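Local coordinates for PUA domain-containing protein (Pyrococcus horikoshii, PDB 3D79) that is of unknown function but carries a PUA domain and probably binds RNA, at residues A[68-82]-A[130-144]. Numbering follows the deposited sequence.
Sequences IRRKDLIFPLVIALY and FVFVVEEKYGRPLAI
Phe75, on the edge strand 73-76, reaches across to strands 130-135 and 141-144 and touches both. Its CB sits over the face of the Phe130 ring, 4.2 Å from the centroid, a CH-pi contact. CG, anti to the backbone N (chi1 -160°), carries the ring on past Phe130, the two rings inclined at 36°. CD1 then presses on Phe130 CB at 3.3 Å, with CE1 close behind, while on the other side CD2 and CE2 run along Ile144, whose CG2 lies at the ring edge. At the far end CE2 comes within 3.4 Å of Val131 O, and CZ rests against the Val131 carbonyl carbon. Cut back to an alanine, the residue would keep CB over Phe130 but would probably leave a gap between Phe130 CB, Ile144 CG2 and the Val131 carbonyl. Ile144 CG2 and CD1 also close over Pro76 O, a buried carbonyl with no polar partner. Farther along, Leu81 CD1 meets Phe132 CB at 3.5 Å, and Pro141 CG packs against the helix backbone where Leu81 passes into Tyr82, 3.4 Å from Tyr82 N. At the end of the contact near Tyr82, the Arg140 guanidinium lies flat on the Tyr82 ring, planes 25° apart, in a cation-pi stack; Arg140 NH1 also bonds Asp86 (salt bridge) and Ser85 OG, which probably help hold the guanidinium's orientation. Met31 of helix 18-32 also touches Phe75. In 130-144, a classic beta bulge sets Leu142 and Ala143 opposite Val133. This largely apolar seam joins the Pre-PUA-like region, through its last strand and following helix, to the PUA beta-sheet: a two-domain interface.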
loop_
_atom_site.group_PDB
_atom_site.type_symbol
_atom_site.label_atom_id
_atom_site.label_comp_id
_atom_site.label_asym_id
_atom_site.label_seq_id
_atom_site.Cartn_x
_atom_site.Cartn_y
_atom_site.Cartn_z
ATOM N N ILE A 68 6.305 -4.362 -1.014
ATOM C CA ILE A 68 6.056 -5.449 -1.956
ATOM C C ILE A 68 6.681 -5.054 -3.286
ATOM O O ILE A 68 6.668 -3.882 -3.657
ATOM C CB ILE A 68 4.527 -5.715 -2.115
ATOM C CG1 ILE A 68 4.264 -7.087 -2.748
ATOM C CG2 ILE A 68 3.827 -4.597 -2.891
ATOM C CD1 ILE A 68 2.840 -7.583 -2.485
ATOM N N ARG A 69 7.259 -6.016 -3.997
ATOM C CA ARG A 69 7.676 -5.752 -5.365
ATOM C C ARG A 69 7.043 -6.770 -6.298
ATOM O O ARG A 69 7.106 -7.976 -6.054
ATOM C CB ARG A 69 9.199 -5.716 -5.525
ATOM C CG ARG A 69 9.635 -5.322 -6.948
ATOM C CD ARG A 69 11.095 -4.900 -7.032
ATOM N NE ARG A 69 12.021 -6.014 -6.841
ATOM C CZ ARG A 69 13.346 -5.915 -6.928
ATOM N NH1 ARG A 69 13.920 -4.750 -7.208
ATOM N NH2 ARG A 69 14.104 -6.986 -6.737
ATOM N N ARG A 70 6.385 -6.246 -7.326
ATOM C CA ARG A 70 5.842 -7.037 -8.420
ATOM C C ARG A 70 6.527 -6.522 -9.673
ATOM O O ARG A 70 6.339 -5.360 -10.052
ATOM C CB ARG A 70 4.330 -6.852 -8.512
ATOM C CG ARG A 70 3.552 -7.536 -7.398
ATOM C CD ARG A 70 3.067 -8.915 -7.826
ATOM N NE ARG A 70 2.650 -9.724 -6.682
ATOM C CZ ARG A 70 1.397 -9.846 -6.260
ATOM N NH1 ARG A 70 1.131 -10.606 -5.206
ATOM N NH2 ARG A 70 0.412 -9.209 -6.885
ATOM N N LYS A 71 7.315 -7.395 -10.301
ATOM C CA LYS A 71 8.293 -7.034 -11.342
ATOM C C LYS A 71 9.244 -5.907 -10.922
ATOM O O LYS A 71 10.156 -6.146 -10.123
ATOM C CB LYS A 71 7.657 -6.813 -12.738
ATOM C CG LYS A 71 6.233 -6.238 -12.776
ATOM C CD LYS A 71 6.199 -4.737 -13.090
ATOM C CE LYS A 71 5.988 -4.456 -14.587
ATOM N NZ LYS A 71 7.190 -4.771 -15.429
ATOM N N ASP A 72 9.035 -4.695 -11.429
ATOM C CA ASP A 72 9.887 -3.571 -11.053
ATOM C C ASP A 72 9.131 -2.500 -10.268
ATOM O O ASP A 72 9.693 -1.441 -9.960
ATOM C CB ASP A 72 10.584 -2.971 -12.285
ATOM C CG ASP A 72 9.631 -2.214 -13.197
ATOM O OD1 ASP A 72 10.070 -1.223 -13.823
ATOM O OD2 ASP A 72 8.452 -2.604 -13.298
ATOM N N LEU A 73 7.875 -2.787 -9.922
ATOM C CA LEU A 73 7.034 -1.815 -9.215
ATOM C C LEU A 73 6.869 -2.154 -7.740
ATOM O O LEU A 73 6.620 -3.305 -7.384
ATOM C CB LEU A 73 5.657 -1.692 -9.877
ATOM C CG LEU A 73 5.585 -1.189 -11.324
ATOM C CD1 LEU A 73 4.132 -1.125 -11.769
ATOM C CD2 LEU A 73 6.255 0.168 -11.494
ATOM N N ILE A 74 7.002 -1.135 -6.891
ATOM C CA ILE A 74 6.921 -1.330 -5.449
ATOM C C ILE A 74 5.750 -0.568 -4.820
ATOM O O ILE A 74 5.214 0.385 -5.401
ATOM C CB ILE A 74 8.259 -0.953 -4.717
ATOM C CG1 ILE A 74 8.641 0.511 -4.953
ATOM C CG2 ILE A 74 9.401 -1.858 -5.168
ATOM C CD1 ILE A 74 7.991 1.488 -4.007
ATOM N N PHE A 75 5.369 -1.005 -3.625
ATOM C CA PHE A 75 4.381 -0.298 -2.815
ATOM C C PHE A 75 4.549 -0.726 -1.362
ATOM O O PHE A 75 4.940 -1.859 -1.100
ATOM C CB PHE A 75 2.954 -0.593 -3.286
ATOM C CG PHE A 75 1.950 0.438 -2.845
ATOM C CD1 PHE A 75 1.954 1.714 -3.406
ATOM C CD2 PHE A 75 1.002 0.138 -1.867
ATOM C CE1 PHE A 75 1.040 2.678 -3.001
ATOM C CE2 PHE A 75 0.081 1.094 -1.457
ATOM C CZ PHE A 75 0.097 2.368 -2.024
ATOM N N PRO A 76 4.287 0.185 -0.403
ATOM C CA PRO A 76 4.385 -0.244 0.996
ATOM C C PRO A 76 3.534 -1.465 1.354
ATOM O O PRO A 76 2.397 -1.594 0.893
ATOM C CB PRO A 76 3.881 0.982 1.773
ATOM C CG PRO A 76 4.186 2.126 0.882
ATOM C CD PRO A 76 3.953 1.620 -0.512
ATOM N N LEU A 77 4.095 -2.342 2.180
ATOM C CA LEU A 77 3.355 -3.469 2.747
ATOM C C LEU A 77 2.303 -2.986 3.738
ATOM O O LEU A 77 2.400 -1.874 4.268
ATOM C CB LEU A 77 4.306 -4.423 3.473
ATOM C CG LEU A 77 5.338 -5.165 2.619
ATOM C CD1 LEU A 77 6.379 -5.797 3.510
ATOM C CD2 LEU A 77 4.672 -6.217 1.726
ATOM N N VAL A 78 1.306 -3.829 3.998
ATOM C CA VAL A 78 0.290 -3.505 5.006
ATOM C C VAL A 78 0.934 -3.302 6.385
ATOM O O VAL A 78 0.562 -2.365 7.102
ATOM C CB VAL A 78 -0.879 -4.535 5.038
ATOM C CG1 VAL A 78 -1.899 -4.169 6.115
ATOM C CG2 VAL A 78 -1.577 -4.567 3.681
ATOM N N ILE A 79 1.901 -4.147 6.743
ATOM C CA ILE A 79 2.614 -3.993 8.025
ATOM C C ILE A 79 3.333 -2.639 8.129
ATOM O O ILE A 79 3.269 -1.973 9.176
ATOM C CB ILE A 79 3.564 -5.192 8.354
ATOM C CG1 ILE A 79 4.084 -5.097 9.800
ATOM C CG2 ILE A 79 4.721 -5.284 7.373
ATOM C CD1 ILE A 79 2.981 -5.064 10.854
ATOM N N ALA A 80 3.988 -2.223 7.041
ATOM C CA ALA A 80 4.677 -0.930 6.992
ATOM C C ALA A 80 3.699 0.229 7.211
ATOM O O ALA A 80 3.973 1.157 7.984
ATOM C CB ALA A 80 5.411 -0.765 5.673
ATOM N N LEU A 81 2.554 0.161 6.534
ATOM C CA LEU A 81 1.510 1.164 6.695
ATOM C C LEU A 81 0.885 1.107 8.090
ATOM O O LEU A 81 0.487 2.141 8.637
ATOM C CB LEU A 81 0.438 0.996 5.613
ATOM C CG LEU A 81 0.920 1.289 4.184
ATOM C CD1 LEU A 81 -0.130 0.851 3.171
ATOM C CD2 LEU A 81 1.274 2.762 3.983
ATOM N N TYR A 82 0.795 -0.100 8.650
ATOM C CA TYR A 82 0.233 -0.282 9.990
ATOM C C TYR A 82 1.081 0.454 11.019
ATOM O O TYR A 82 0.557 1.195 11.862
ATOM C CB TYR A 82 0.119 -1.765 10.353
ATOM C CG TYR A 82 -0.577 -1.975 11.681
ATOM C CD1 TYR A 82 -1.962 -2.106 11.747
ATOM C CD2 TYR A 82 0.152 -2.008 12.872
ATOM C CE1 TYR A 82 -2.611 -2.282 12.973
ATOM C CE2 TYR A 82 -0.486 -2.183 14.100
ATOM C CZ TYR A 82 -1.863 -2.320 14.137
ATOM O OH TYR A 82 -2.493 -2.493 15.352
ATOM N N PHE A 130 -1.427 2.265 -7.783
ATOM C CA PHE A 130 -1.357 1.543 -6.518
ATOM C C PHE A 130 -2.022 2.403 -5.453
ATOM O O PHE A 130 -1.795 3.613 -5.395
ATOM C CB PHE A 130 0.094 1.341 -6.085
ATOM C CG PHE A 130 0.757 0.127 -6.658
ATOM C CD1 PHE A 130 0.113 -1.107 -6.676
ATOM C CD2 PHE A 130 2.056 0.214 -7.142
ATOM C CE1 PHE A 130 0.749 -2.236 -7.194
ATOM C CE2 PHE A 130 2.699 -0.901 -7.660
ATOM C CZ PHE A 130 2.045 -2.132 -7.684
ATOM N N VAL A 131 -2.833 1.775 -4.608
ATOM C CA VAL A 131 -3.509 2.486 -3.520
ATOM C C VAL A 131 -3.438 1.655 -2.243
ATOM O O VAL A 131 -3.178 0.454 -2.294
ATOM C CB VAL A 131 -5.000 2.792 -3.854
ATOM C CG1 VAL A 131 -5.110 3.785 -5.028
ATOM C CG2 VAL A 131 -5.795 1.508 -4.122
ATOM N N PHE A 132 -3.652 2.289 -1.092
ATOM C CA PHE A 132 -3.889 1.525 0.124
ATOM C C PHE A 132 -5.297 1.782 0.635
ATOM O O PHE A 132 -5.905 2.811 0.325
ATOM C CB PHE A 132 -2.846 1.805 1.221
ATOM C CG PHE A 132 -2.926 3.185 1.797
ATOM C CD1 PHE A 132 -3.707 3.439 2.919
ATOM C CD2 PHE A 132 -2.220 4.235 1.216
ATOM C CE1 PHE A 132 -3.796 4.724 3.447
ATOM C CE2 PHE A 132 -2.294 5.519 1.747
ATOM C CZ PHE A 132 -3.087 5.759 2.862
ATOM N N VAL A 133 -5.796 0.831 1.417
ATOM C CA VAL A 133 -7.157 0.858 1.931
ATOM C C VAL A 133 -7.081 0.984 3.445
ATOM O O VAL A 133 -6.388 0.207 4.092
ATOM C CB VAL A 133 -7.921 -0.432 1.555
ATOM C CG1 VAL A 133 -9.379 -0.348 2.009
ATOM C CG2 VAL A 133 -7.837 -0.689 0.044
ATOM N N VAL A 134 -7.787 1.969 3.997
ATOM C CA VAL A 134 -7.822 2.170 5.452
ATOM C C VAL A 134 -9.255 2.318 5.929
ATOM O O VAL A 134 -10.094 2.841 5.197
ATOM C CB VAL A 134 -7.013 3.421 5.900
ATOM C CG1 VAL A 134 -5.525 3.117 5.886
ATOM C CG2 VAL A 134 -7.353 4.635 5.035
ATOM N N GLU A 135 -9.526 1.876 7.154
ATOM C CA GLU A 135 -10.856 2.039 7.740
ATOM C C GLU A 135 -10.953 3.369 8.482
ATOM O O GLU A 135 -9.967 3.844 9.042
ATOM C CB GLU A 135 -11.248 0.848 8.628
ATOM C CG GLU A 135 -10.226 0.412 9.676
ATOM C CD GLU A 135 -10.218 1.287 10.927
ATOM O OE1 GLU A 135 -9.135 1.458 11.519
ATOM O OE2 GLU A 135 -11.288 1.812 11.311
ATOM N N GLU A 136 -12.145 3.957 8.477
ATOM C CA GLU A 136 -12.306 5.363 8.856
ATOM C C GLU A 136 -12.144 5.698 10.352
ATOM O O GLU A 136 -12.008 6.870 10.705
ATOM C CB GLU A 136 -13.613 5.937 8.287
ATOM C CG GLU A 136 -14.895 5.362 8.872
ATOM C CD GLU A 136 -16.156 6.015 8.300
ATOM O OE1 GLU A 136 -16.126 7.217 7.959
ATOM O OE2 GLU A 136 -17.187 5.324 8.187
ATOM N N LYS A 137 -12.130 4.694 11.224
ATOM C CA LYS A 137 -12.013 4.973 12.662
ATOM C C LYS A 137 -10.568 5.181 13.141
ATOM O O LYS A 137 -10.171 6.317 13.418
ATOM C CB LYS A 137 -12.756 3.935 13.504
ATOM C CG LYS A 137 -12.687 4.202 15.001
ATOM C CD LYS A 137 -13.730 3.412 15.776
ATOM C CE LYS A 137 -13.512 3.538 17.283
ATOM N NZ LYS A 137 -13.310 4.948 17.745
ATOM N N TYR A 138 -9.791 4.102 13.238
ATOM C CA TYR A 138 -8.398 4.199 13.687
ATOM C C TYR A 138 -7.443 4.467 12.537
ATOM O O TYR A 138 -6.233 4.631 12.745
ATOM C CB TYR A 138 -7.965 2.928 14.426
ATOM C CG TYR A 138 -8.789 2.613 15.651
ATOM C CD1 TYR A 138 -8.454 3.148 16.898
ATOM C CD2 TYR A 138 -9.902 1.780 15.564
ATOM C CE1 TYR A 138 -9.213 2.859 18.025
ATOM C CE2 TYR A 138 -10.665 1.485 16.683
ATOM C CZ TYR A 138 -10.316 2.026 17.909
ATOM O OH TYR A 138 -11.075 1.730 19.016
ATOM N N GLY A 139 -7.979 4.506 11.319
ATOM C CA GLY A 139 -7.146 4.676 10.144
ATOM C C GLY A 139 -6.135 3.555 10.039
ATOM O O GLY A 139 -5.007 3.773 9.593
ATOM N N ARG A 140 -6.538 2.357 10.467
ATOM C CA ARG A 140 -5.705 1.172 10.318
ATOM C C ARG A 140 -5.792 0.706 8.872
ATOM O O ARG A 140 -6.885 0.646 8.309
ATOM C CB ARG A 140 -6.157 0.028 11.235
ATOM C CG ARG A 140 -5.985 0.271 12.729
ATOM C CD ARG A 140 -4.585 0.764 13.067
ATOM N NE ARG A 140 -4.265 0.532 14.476
ATOM C CZ ARG A 140 -3.161 0.962 15.082
ATOM N NH1 ARG A 140 -2.259 1.668 14.413
ATOM N NH2 ARG A 140 -2.964 0.687 16.368
ATOM N N PRO A 141 -4.639 0.392 8.264
ATOM C CA PRO A 141 -4.678 -0.106 6.890
ATOM C C PRO A 141 -5.124 -1.560 6.840
ATOM O O PRO A 141 -4.762 -2.359 7.712
ATOM C CB PRO A 141 -3.228 0.035 6.437
ATOM C CG PRO A 141 -2.442 -0.181 7.694
ATOM C CD PRO A 141 -3.258 0.482 8.776
ATOM N N LEU A 142 -5.920 -1.886 5.825
ATOM C CA LEU A 142 -6.478 -3.221 5.674
ATOM C C LEU A 142 -5.830 -3.946 4.505
ATOM O O LEU A 142 -5.727 -5.174 4.504
ATOM C CB LEU A 142 -7.982 -3.140 5.394
ATOM C CG LEU A 142 -8.859 -2.264 6.286
ATOM C CD1 LEU A 142 -10.274 -2.255 5.748
ATOM C CD2 LEU A 142 -8.824 -2.764 7.726
ATOM N N ALA A 143 -5.408 -3.180 3.507
ATOM C CA ALA A 143 -5.030 -3.768 2.221
ATOM C C ALA A 143 -4.312 -2.782 1.322
ATOM O O ALA A 143 -4.356 -1.572 1.542
ATOM C CB ALA A 143 -6.279 -4.290 1.502
ATOM N N ILE A 144 -3.663 -3.324 0.294
ATOM C CA ILE A 144 -3.128 -2.524 -0.791
ATOM C C ILE A 144 -3.627 -3.123 -2.099
ATOM O O ILE A 144 -3.997 -4.309 -2.145
ATOM C CB ILE A 144 -1.574 -2.433 -0.768
ATOM C CG1 ILE A 144 -0.927 -3.818 -0.861
ATOM C CG2 ILE A 144 -1.093 -1.705 0.506
ATOM C CD1 ILE A 144 0.563 -3.781 -1.204
#